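Local coordinates for putative endonuclease/exonuclease/phosphatase family protein (Bacteroides thetaiotaomicron, PDB 3MPR), which probably hydrolyses phosphodiester bonds in nucleic acids with the help of a metal ion, although its own substrate is not established, at residues Asp26-Arg31 / Lys58-Ala63; Ala36-Tyr41 / Gly242-Thr247; Glu160-Leu165 / Leu171-Thr176; Ala190-Gly195 / His229-Pro234. All coordinates share one frame; numbering follows the deposited sequence. Where two conformers were deposited one is given.

From the N terminus, interaction 1 closes first, joining the start of helix 28-41 to helix 54-63 on the outer side of the seven-stranded sheet. Interaction 2 starts later on the same first helix and closes only at the end of strand 237-243 of that sheet and the residues that follow, so the two contacts cross along the chain; they also touch through Ala-36 and Ala-63. Within the long loop of interaction 2 lie interactions 3 and 4, one after the other. They pack helices 148-164 and 186-192 on neighbouring strands of the six-stranded sheet, meeting where Leu-175 touches Phe-191. In this DNase I-like sandwich, interaction 1 thus pairs two helices, whereas the others tie helices to strands or their ends.

Interaction 1 (Asp26-Arg31 / Lys58-Ala63)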
# COMPACT_ATOMS: atom_id res chain seq x y z
N ASP A 26 -13.28 14.84 -11.26
CA ASP A 26 -12.10 13.97 -11.38
C ASP A 26 -11.01 14.66 -12.17
O ASP A 26 -10.30 14.02 -12.97
CB ASP A 26 -12.46 12.67 -12.08
CG ASP A 26 -13.46 11.83 -11.30
OD1 ASP A 26 -13.21 11.52 -10.10
OD2 ASP A 26 -14.50 11.47 -11.89
N GLY A 27 -10.86 15.96 -11.95
CA GLY A 27 -9.90 16.75 -12.71
C GLY A 27 -8.45 16.42 -12.41
O GLY A 27 -8.10 16.12 -11.27
N TRP A 28 -7.61 16.48 -13.44
CA TRP A 28 -6.18 16.24 -13.30
C TRP A 28 -5.57 17.01 -12.14
O TRP A 28 -4.84 16.43 -11.33
CB TRP A 28 -5.45 16.57 -14.60
CG TRP A 28 -3.94 16.49 -14.52
CD1 TRP A 28 -3.06 17.53 -14.62
CD2 TRP A 28 -3.14 15.31 -14.32
NE1 TRP A 28 -1.76 17.07 -14.50
CE2 TRP A 28 -1.79 15.71 -14.33
CE3 TRP A 28 -3.44 13.95 -14.16
CZ2 TRP A 28 -0.74 14.81 -14.16
CZ3 TRP A 28 -2.40 13.06 -13.99
CH2 TRP A 28 -1.07 13.49 -13.99
N GLY A 29 -5.87 18.30 -12.04
CA GLY A 29 -5.22 19.14 -11.05
C GLY A 29 -5.49 18.70 -9.62
O GLY A 29 -4.64 18.85 -8.74
N GLN A 30 -6.67 18.15 -9.39
CA GLN A 30 -7.05 17.63 -8.09
C GLN A 30 -6.45 16.23 -7.83
O GLN A 30 -6.09 15.90 -6.71
CB GLN A 30 -8.58 17.59 -8.01
CG GLN A 30 -9.17 16.91 -6.80
CD GLN A 30 -10.68 17.06 -6.71
OE1 GLN A 30 -11.18 18.13 -6.39
NE2 GLN A 30 -11.41 15.98 -6.99
N ARG A 31 -6.33 15.44 -8.89
CA ARG A 31 -5.97 14.02 -8.79
C ARG A 31 -4.48 13.78 -8.66
O ARG A 31 -4.04 12.93 -7.88
CB ARG A 31 -6.39 13.25 -10.05
CG ARG A 31 -7.87 13.16 -10.29
CD ARG A 31 -8.19 12.13 -11.36
NE ARG A 31 -7.82 12.51 -12.72
CZ ARG A 31 -6.78 12.00 -13.38
NH1 ARG A 31 -5.98 11.10 -12.78
NH2 ARG A 31 -6.54 12.38 -14.63
N LYS A 58 5.20 16.88 -16.91
CA LYS A 58 5.96 17.92 -16.21
C LYS A 58 5.44 18.12 -14.78
O LYS A 58 6.21 18.31 -13.85
CB LYS A 58 5.93 19.23 -17.00
CG LYS A 58 6.87 19.19 -18.20
CD LYS A 58 6.72 20.42 -19.07
CE LYS A 58 7.66 20.35 -20.27
NZ LYS A 58 7.40 21.51 -21.17
N ASP A 59 4.12 18.07 -14.63
CA ASP A 59 3.50 18.14 -13.31
C ASP A 59 3.96 16.99 -12.44
O ASP A 59 4.27 17.16 -11.25
CB ASP A 59 1.97 18.04 -13.43
CG ASP A 59 1.36 19.20 -14.17
OD1 ASP A 59 2.04 20.24 -14.31
OD2 ASP A 59 0.20 19.06 -14.62
N MSE A 60 3.99 15.79 -13.01
CA MSE A 60 4.36 14.61 -12.23
C MSE A 60 5.81 14.69 -11.80
O MSE A 60 6.13 14.44 -10.64
CB MSE A 60 4.08 13.32 -13.00
CG MSE A 60 2.59 12.99 -13.13
SE MSE A 60 1.77 12.59 -11.38
CE MSE A 60 3.03 11.23 -10.80
N LYS A 61 6.70 15.06 -12.71
CA LYS A 61 8.10 15.19 -12.34
C LYS A 61 8.27 16.26 -11.24
O LYS A 61 9.01 16.07 -10.28
CB LYS A 61 8.97 15.50 -13.57
CG LYS A 61 10.44 15.65 -13.26
CD LYS A 61 11.27 15.74 -14.54
CE LYS A 61 12.74 15.90 -14.22
NZ LYS A 61 13.53 16.12 -15.48
N GLU A 62 7.56 17.38 -11.37
CA GLU A 62 7.65 18.40 -10.33
C GLU A 62 7.19 17.81 -8.99
O GLU A 62 7.78 18.11 -7.95
CB GLU A 62 6.82 19.63 -10.69
CG GLU A 62 6.73 20.67 -9.57
CD GLU A 62 5.88 21.86 -9.96
OE1 GLU A 62 4.68 21.67 -10.24
OE2 GLU A 62 6.41 22.99 -10.00
N ALA A 63 6.17 16.97 -9.02
CA ALA A 63 5.63 16.37 -7.80
C ALA A 63 6.48 15.22 -7.30
O ALA A 63 6.23 14.70 -6.21
CB ALA A 63 4.19 15.90 -8.01
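Trp-28 of helix 28-41 reaches across to Asp-59 and Met-60 of helix 54-63 with its indole alone. Its CB points toward the neighbouring helix, and with CG anti to the backbone N (chi1 174°) the ring extends toward helix 54-63. On the pyrrole side CD1 lies 3.6 Å from OD2 of Asp-59, but the real partner is one atom further round: NE1 donates a hydrogen bond to that OD2 over 2.8 Å, at an N-H...O angle of 163°. The oxygen lies in the ring plane and accepts on its anti lone pair, while indole and carboxylate are turned only 24° apart. These two helices flank the seven-stranded sheet of the DNase I-like fold, and Tyr-32 stacks on the Trp-28 ring. Further along the edge, CZ2 of Trp-28 meets CG of Met-60 at 3.9 Å, and CH2, at the far corner, approaches the same CG to 3.8 Å. The selenium of this selenomethionine stands 5.1 Å from the centroid of the six-membered ring of Trp-28, obliquely placed, in a Met-aromatic contact. Glu-51, which binds magnesium in a structure of this protein though not in this chain, has its side chain about 8 Å from that of Trp-28.

Interaction 2 (Ala36-Tyr41 / Gly242-Thr247); sequences AQMVQY and GVLTDT
OD2 of Asp-246, whose side chain lies against Met-38, is hydrogen-bonded to the hydroxyl of Tyr-208 of the second subunit, which supplies the polar partner that helix 28-41 does not. The terminal methyl CE of Met-38, a selenomethionine, sits over the flat face of the Asp-246 carboxylate, 3.6 Å from CG and almost as near both oxygens, OD1 at 3.7 Å and OD2 at 3.9 Å. On its other neighbour, CE rests 3.6 Å from CB of Leu-244. The chain of Met-38 runs straight through chi2 and then bends at chi3 (64°), and this last turn carries CE to both residues, while the selenium stays 4.1 Å from CB of Asp-246. The contact therefore fastens the C-terminal part of the helix to the segment that leaves strand 237-243 of the seven-stranded sheet. It is part of the subunit interface: Tyr-208 of the second subunit packs on Met-38, and its Tyr-41 packs on Leu-244. Across the two segments the contact is van der Waals alone, but the second subunit bonds or packs on both sides, and a buried carboxylate next to a methyl group probably relies on that partner chain for its polar needs.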
# COMPACT_ATOMS: atom_id res chain seq x y z
N ALA A 36 0.95 11.23 -7.13
CA ALA A 36 2.36 11.37 -6.76
C ALA A 36 2.63 10.85 -5.36
O ALA A 36 3.61 10.15 -5.14
CB ALA A 36 2.83 12.83 -6.89
N GLN A 37 1.76 11.18 -4.41
CA GLN A 37 1.88 10.60 -3.07
C GLN A 37 1.88 9.07 -3.08
O GLN A 37 2.63 8.45 -2.33
CB GLN A 37 0.80 11.14 -2.12
CG GLN A 37 1.09 12.55 -1.59
CD GLN A 37 0.81 12.68 -0.10
OE1 GLN A 37 -0.34 12.88 0.29
NE2 GLN A 37 1.85 12.53 0.73
N MSE A 38 1.04 8.45 -3.90
CA MSE A 38 1.02 6.97 -3.95
C MSE A 38 2.35 6.40 -4.45
O MSE A 38 2.85 5.42 -3.91
CB MSE A 38 -0.11 6.46 -4.84
CG MSE A 38 -1.49 6.81 -4.33
SE MSE A 38 -2.87 5.92 -5.39
CE MSE A 38 -2.42 4.09 -4.96
N VAL A 39 2.88 7.01 -5.51
CA VAL A 39 4.18 6.62 -6.05
C VAL A 39 5.26 6.67 -4.97
O VAL A 39 6.10 5.77 -4.85
CB VAL A 39 4.60 7.56 -7.21
CG1 VAL A 39 6.03 7.29 -7.65
CG2 VAL A 39 3.64 7.43 -8.39
N GLN A 40 5.24 7.73 -4.18
CA GLN A 40 6.23 7.91 -3.14
C GLN A 40 6.00 6.94 -2.00
O GLN A 40 6.92 6.23 -1.58
CB GLN A 40 6.21 9.36 -2.65
CG GLN A 40 6.62 10.35 -3.72
CD GLN A 40 6.47 11.79 -3.28
OE1 GLN A 40 5.44 12.18 -2.72
NE2 GLN A 40 7.50 12.59 -3.51
N TYR A 41 4.77 6.89 -1.50
CA TYR A 41 4.46 6.04 -0.35
C TYR A 41 4.66 4.56 -0.65
O TYR A 41 5.13 3.80 0.21
CB TYR A 41 3.04 6.28 0.15
CG TYR A 41 2.77 5.54 1.44
CD1 TYR A 41 3.20 6.06 2.64
CD2 TYR A 41 2.14 4.30 1.44
CE1 TYR A 41 2.97 5.40 3.83
CE2 TYR A 41 1.92 3.62 2.63
CZ TYR A 41 2.34 4.17 3.81
OH TYR A 41 2.14 3.50 4.99
N GLY A 242 0.30 -6.51 -6.22
CA GLY A 242 -0.76 -5.80 -5.52
C GLY A 242 -1.48 -4.84 -6.44
O GLY A 242 -0.88 -4.21 -7.30
N VAL A 243 -2.80 -4.75 -6.28
CA VAL A 243 -3.58 -3.67 -6.85
C VAL A 243 -3.88 -2.68 -5.73
O VAL A 243 -4.45 -3.06 -4.69
CB VAL A 243 -4.89 -4.19 -7.46
CG1 VAL A 243 -5.75 -3.06 -7.92
CG2 VAL A 243 -4.59 -5.15 -8.61
N LEU A 244 -3.50 -1.42 -5.92
CA LEU A 244 -3.63 -0.43 -4.85
C LEU A 244 -4.93 0.35 -5.03
O LEU A 244 -5.10 1.10 -5.98
CB LEU A 244 -2.41 0.50 -4.85
CG LEU A 244 -1.08 -0.30 -4.93
CD1 LEU A 244 0.14 0.61 -4.94
CD2 LEU A 244 -0.98 -1.31 -3.79
N THR A 245 -5.84 0.16 -4.08
CA THR A 245 -7.20 0.70 -4.16
C THR A 245 -7.36 2.03 -3.41
O THR A 245 -8.49 2.49 -3.19
CB THR A 245 -8.22 -0.33 -3.61
OG1 THR A 245 -7.93 -0.64 -2.24
CG2 THR A 245 -8.17 -1.62 -4.43
N ASP A 246 -6.23 2.64 -3.05
CA ASP A 246 -6.24 3.84 -2.20
C ASP A 246 -7.19 4.86 -2.81
O ASP A 246 -7.23 5.02 -4.03
CB ASP A 246 -4.85 4.48 -2.13
CG ASP A 246 -3.75 3.53 -1.69
OD1 ASP A 246 -3.80 2.33 -2.01
OD2 ASP A 246 -2.78 4.03 -1.06
N THR A 247 -7.97 5.54 -1.97
CA THR A 247 -8.83 6.62 -2.45
C THR A 247 -8.69 7.89 -1.62
O THR A 247 -8.40 7.84 -0.42
CB THR A 247 -10.34 6.21 -2.41
OG1 THR A 247 -10.64 5.65 -1.13
CG2 THR A 247 -10.67 5.20 -3.48

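Interaction 3 (Glu160-Leu165 / Leu171-Thr176); sequences EKMKEL and LPAILT. With ACY (acetic acid), chain F.
Met-162, modelled in two conformers, projects CG anti to its carbonyl carbon (chi1 -71°) and in the conformer described continues extended through chi2 (-177°) and chi3 (163°), so its tip comes nearer to strand 173-178 than its CB direction alone would bring it. The Met-162 side chain, a selenomethionine, crosses that of Leu-175 at about a right angle, its methyl CE 3.7 Å from CB of Leu-175 and 4.0 Å from CB of Ala-173. Ala-173 and Leu-175 turn the same face of the strand to the helix. Helix 148-164 is the crossover of a beta-alpha-beta unit whose strands 135-142 and 173-178 lie side by side and parallel in the six-stranded sheet, and Phe-139 of the first strand also touches Met-162. Two waters lie between the carbonyls of Met-162 and Leu-171; each can donate to O of Met-162 and to O of Leu-171, but not all of these bonds need exist at once. Nearer the end of the helix, CD1 of Leu-171 approaches O of Leu-165 at 4.0 Å. On the outer surface NZ of Lys-161 is salt-bridged to OE2 of Glu-164 and donates to OXT of an acetic acid molecule, probably from the crystallisation liquor, at 2.6 Å.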
# COMPACT_ATOMS: atom_id res chain seq x y z
N GLU A 160 9.72 -9.24 -30.52
CA GLU A 160 10.88 -9.09 -31.42
C GLU A 160 11.84 -7.99 -30.93
O GLU A 160 13.06 -8.17 -30.95
CB GLU A 160 10.44 -8.85 -32.85
CG GLU A 160 9.79 -10.07 -33.50
CD GLU A 160 10.73 -11.28 -33.58
OE1 GLU A 160 11.65 -11.28 -34.42
OE2 GLU A 160 10.54 -12.24 -32.79
N LYS A 161 11.29 -6.86 -30.49
CA LYS A 161 12.12 -5.78 -29.96
C LYS A 161 12.84 -6.16 -28.68
O LYS A 161 13.94 -5.69 -28.41
CB LYS A 161 11.28 -4.50 -29.75
CG LYS A 161 10.83 -3.84 -31.05
CD LYS A 161 12.01 -3.20 -31.81
CE LYS A 161 11.57 -2.75 -33.21
NZ LYS A 161 12.66 -2.07 -33.96
N MSE A 162 12.23 -7.02 -27.86
CA MSE A 162 12.88 -7.48 -26.64
C MSE A 162 14.19 -8.18 -26.96
O MSE A 162 15.17 -8.04 -26.25
CB MSE A 162 11.98 -8.43 -25.86
CG MSE A 162 10.80 -7.73 -25.23
SE MSE A 162 9.76 -8.99 -24.20
CE MSE A 162 8.76 -7.69 -23.12
N LYS A 163 14.19 -8.95 -28.05
CA LYS A 163 15.40 -9.62 -28.49
C LYS A 163 16.35 -8.62 -29.17
O LYS A 163 17.54 -8.57 -28.86
CB LYS A 163 15.07 -10.79 -29.43
CG LYS A 163 14.49 -12.00 -28.71
CD LYS A 163 14.08 -13.10 -29.68
CE LYS A 163 12.83 -12.73 -30.46
NZ LYS A 163 12.38 -13.84 -31.35
N GLU A 164 15.82 -7.82 -30.08
CA GLU A 164 16.65 -6.89 -30.85
C GLU A 164 17.41 -5.96 -29.92
O GLU A 164 18.61 -5.73 -30.09
CB GLU A 164 15.78 -6.09 -31.82
CG GLU A 164 16.50 -5.00 -32.60
CD GLU A 164 15.57 -4.28 -33.56
OE1 GLU A 164 15.06 -4.92 -34.51
OE2 GLU A 164 15.33 -3.07 -33.36
N LEU A 165 16.71 -5.43 -28.92
CA LEU A 165 17.28 -4.40 -28.04
C LEU A 165 18.24 -4.96 -26.98
O LEU A 165 18.83 -4.21 -26.20
CB LEU A 165 16.16 -3.56 -27.40
CG LEU A 165 15.30 -2.89 -28.48
CD1 LEU A 165 14.12 -2.16 -27.87
CD2 LEU A 165 16.16 -1.94 -29.34
N LEU A 171 19.11 -9.84 -22.45
CA LEU A 171 18.68 -8.95 -21.37
C LEU A 171 17.29 -9.32 -20.89
O LEU A 171 16.38 -9.48 -21.70
CB LEU A 171 18.66 -7.49 -21.84
CG LEU A 171 19.98 -6.80 -22.16
CD1 LEU A 171 19.71 -5.35 -22.51
CD2 LEU A 171 20.95 -6.90 -20.99
N PRO A 172 17.11 -9.45 -19.57
CA PRO A 172 15.77 -9.70 -19.02
C PRO A 172 14.90 -8.49 -19.27
O PRO A 172 15.42 -7.38 -19.32
CB PRO A 172 16.01 -9.85 -17.51
CG PRO A 172 17.49 -10.02 -17.35
CD PRO A 172 18.13 -9.32 -18.51
N ALA A 173 13.60 -8.69 -19.43
CA ALA A 173 12.70 -7.60 -19.74
C ALA A 173 11.51 -7.54 -18.80
O ALA A 173 11.06 -8.56 -18.27
CB ALA A 173 12.21 -7.71 -21.19
N ILE A 174 11.01 -6.33 -18.61
CA ILE A 174 9.80 -6.05 -17.88
C ILE A 174 8.94 -5.25 -18.84
O ILE A 174 9.43 -4.31 -19.45
CB ILE A 174 10.09 -5.19 -16.65
CG1 ILE A 174 11.04 -5.94 -15.71
CG2 ILE A 174 8.76 -4.76 -15.98
CD1 ILE A 174 11.57 -5.10 -14.53
N LEU A 175 7.68 -5.64 -18.98
CA LEU A 175 6.72 -4.96 -19.88
C LEU A 175 5.47 -4.55 -19.10
O LEU A 175 4.79 -5.41 -18.54
CB LEU A 175 6.31 -5.91 -21.02
CG LEU A 175 5.09 -5.52 -21.87
CD1 LEU A 175 5.35 -4.25 -22.65
CD2 LEU A 175 4.69 -6.67 -22.81
N THR A 176 5.20 -3.24 -19.05
CA THR A 176 4.00 -2.72 -18.38
C THR A 176 3.09 -2.09 -19.42
O THR A 176 3.50 -1.86 -20.55
CB THR A 176 4.34 -1.60 -17.36
OG1 THR A 176 4.98 -0.50 -18.02
CG2 THR A 176 5.28 -2.13 -16.27
C ACY F . 12.72 -0.41 -36.69
O ACY F . 13.93 -0.52 -36.34
OXT ACY F . 11.75 -1.10 -36.25
CH3 ACY F . 12.39 0.62 -37.71
O HOH W 1 17.15 -9.16 -24.85
O HOH W 2 14.49 -9.17 -23.56

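Interaction 4 (Ala190-Gly195 / His229-Pro234)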
# COMPACT_ATOMS: atom_id res chain seq x y z
N ALA A 190 -0.96 -13.97 -26.44
CA ALA A 190 0.19 -13.77 -27.32
C ALA A 190 1.49 -13.53 -26.54
O ALA A 190 2.57 -13.95 -26.97
CB ALA A 190 -0.08 -12.65 -28.31
N PHE A 191 1.39 -12.90 -25.37
CA PHE A 191 2.57 -12.66 -24.55
C PHE A 191 3.04 -13.88 -23.77
O PHE A 191 4.25 -14.07 -23.58
CB PHE A 191 2.34 -11.49 -23.58
CG PHE A 191 2.23 -10.14 -24.26
CD1 PHE A 191 3.35 -9.51 -24.75
CD2 PHE A 191 1.00 -9.52 -24.40
CE1 PHE A 191 3.26 -8.28 -25.39
CE2 PHE A 191 0.89 -8.28 -25.03
CZ PHE A 191 2.03 -7.66 -25.52
N VAL A 192 2.11 -14.71 -23.31
CA VAL A 192 2.44 -15.71 -22.30
C VAL A 192 2.39 -17.17 -22.73
O VAL A 192 2.95 -18.03 -22.05
CB VAL A 192 1.54 -15.60 -21.05
CG1 VAL A 192 1.73 -14.26 -20.36
CG2 VAL A 192 0.07 -15.83 -21.42
N SER A 193 1.69 -17.47 -23.83
CA SER A 193 1.40 -18.86 -24.18
C SER A 193 2.63 -19.71 -24.45
O SER A 193 2.58 -20.92 -24.29
CB SER A 193 0.46 -18.94 -25.38
OG SER A 193 1.17 -18.64 -26.58
N LYS A 194 3.73 -19.09 -24.89
CA LYS A 194 4.97 -19.83 -25.14
C LYS A 194 6.02 -19.63 -24.04
O LYS A 194 7.17 -20.04 -24.19
CB LYS A 194 5.58 -19.45 -26.50
CG LYS A 194 4.64 -19.61 -27.68
CD LYS A 194 4.09 -21.03 -27.79
CE LYS A 194 3.13 -21.16 -28.97
NZ LYS A 194 2.44 -22.48 -29.00
N GLY A 195 5.64 -18.99 -22.94
CA GLY A 195 6.57 -18.78 -21.84
C GLY A 195 7.71 -17.80 -22.09
O GLY A 195 8.68 -17.78 -21.33
N HIS A 229 -1.26 -4.81 -17.10
CA HIS A 229 -0.46 -5.96 -16.72
C HIS A 229 0.98 -5.56 -16.54
O HIS A 229 1.44 -4.55 -17.09
CB HIS A 229 -0.48 -7.04 -17.83
CG HIS A 229 -1.85 -7.49 -18.22
ND1 HIS A 229 -2.67 -8.21 -17.37
CD2 HIS A 229 -2.53 -7.36 -19.38
CE1 HIS A 229 -3.80 -8.48 -17.99
NE2 HIS A 229 -3.74 -7.99 -19.21
N ILE A 230 1.70 -6.38 -15.78
CA ILE A 230 3.16 -6.33 -15.78
C ILE A 230 3.65 -7.72 -16.16
O ILE A 230 3.46 -8.68 -15.41
CB ILE A 230 3.71 -5.90 -14.42
CG1 ILE A 230 3.19 -4.48 -14.08
CG2 ILE A 230 5.23 -5.92 -14.42
CD1 ILE A 230 3.74 -3.89 -12.77
N PHE A 231 4.24 -7.84 -17.35
CA PHE A 231 4.79 -9.10 -17.83
C PHE A 231 6.29 -9.05 -17.63
O PHE A 231 6.91 -7.99 -17.81
CB PHE A 231 4.51 -9.26 -19.33
CG PHE A 231 3.04 -9.39 -19.68
CD1 PHE A 231 2.34 -10.55 -19.41
CD2 PHE A 231 2.37 -8.35 -20.31
CE1 PHE A 231 1.00 -10.68 -19.75
CE2 PHE A 231 1.04 -8.46 -20.65
CZ PHE A 231 0.35 -9.64 -20.38
N VAL A 232 6.89 -10.18 -17.27
CA VAL A 232 8.33 -10.21 -17.03
C VAL A 232 8.97 -11.45 -17.63
O VAL A 232 8.32 -12.48 -17.79
CB VAL A 232 8.69 -10.16 -15.52
CG1 VAL A 232 8.15 -8.89 -14.88
CG2 VAL A 232 8.15 -11.38 -14.80
N SER A 233 10.25 -11.37 -17.95
CA SER A 233 10.97 -12.57 -18.38
C SER A 233 10.91 -13.61 -17.26
O SER A 233 10.89 -13.27 -16.09
CB SER A 233 12.42 -12.23 -18.73
OG SER A 233 12.51 -11.24 -19.75
N PRO A 234 10.89 -14.91 -17.62
CA PRO A 234 10.78 -15.93 -16.57
C PRO A 234 12.01 -15.96 -15.67
O PRO A 234 11.97 -16.59 -14.61
CB PRO A 234 10.68 -17.25 -17.36
CG PRO A 234 10.41 -16.85 -18.79
CD PRO A 234 10.94 -15.47 -18.97
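Helix 186-192 packs on the outer face of the six-stranded sheet in this DNase I-like sandwich, and the contact between its last turn and strand 228-232 centres on Phe-191 and Phe-231. The two rings form an offset stack, with centroids 4.9 Å apart and planes tilted by 24°; the closest atoms are CD2 of Phe-191 and CE2 of Phe-231, at 3.9 Å. What lies over the middle of the Phe-231 ring is CB of Phe-191, 4.1 Å from its centroid and nearly on the ring normal, so a CH-pi contact accompanies the stack. Val-192 adds a third hydrophobic group: its CG1, placed anti to the carbonyl carbon (chi1 -63°), meets CE1 of Phe-231 at 3.7 Å. The chain then turns in a type I beta turn from Val-192 to Gly-195, closed by Gly-195 N to Val-192 O at 3.0 Å. Gly-195 ends it with a positive phi (70°), and its O comes to 3.2 Å from CG of Pro-234, just past the end of the strand. Around the stack, Phe-179 meets the Phe-231 ring edge-to-face, and Leu-175 of the adjacent strand packs against both phenylalanines. Between these two segments the contact rests on ring stacking, CH-pi and apolar packing, and the offset stack with CB over the ring centre sets the two phenylalanines against each other without polar groups.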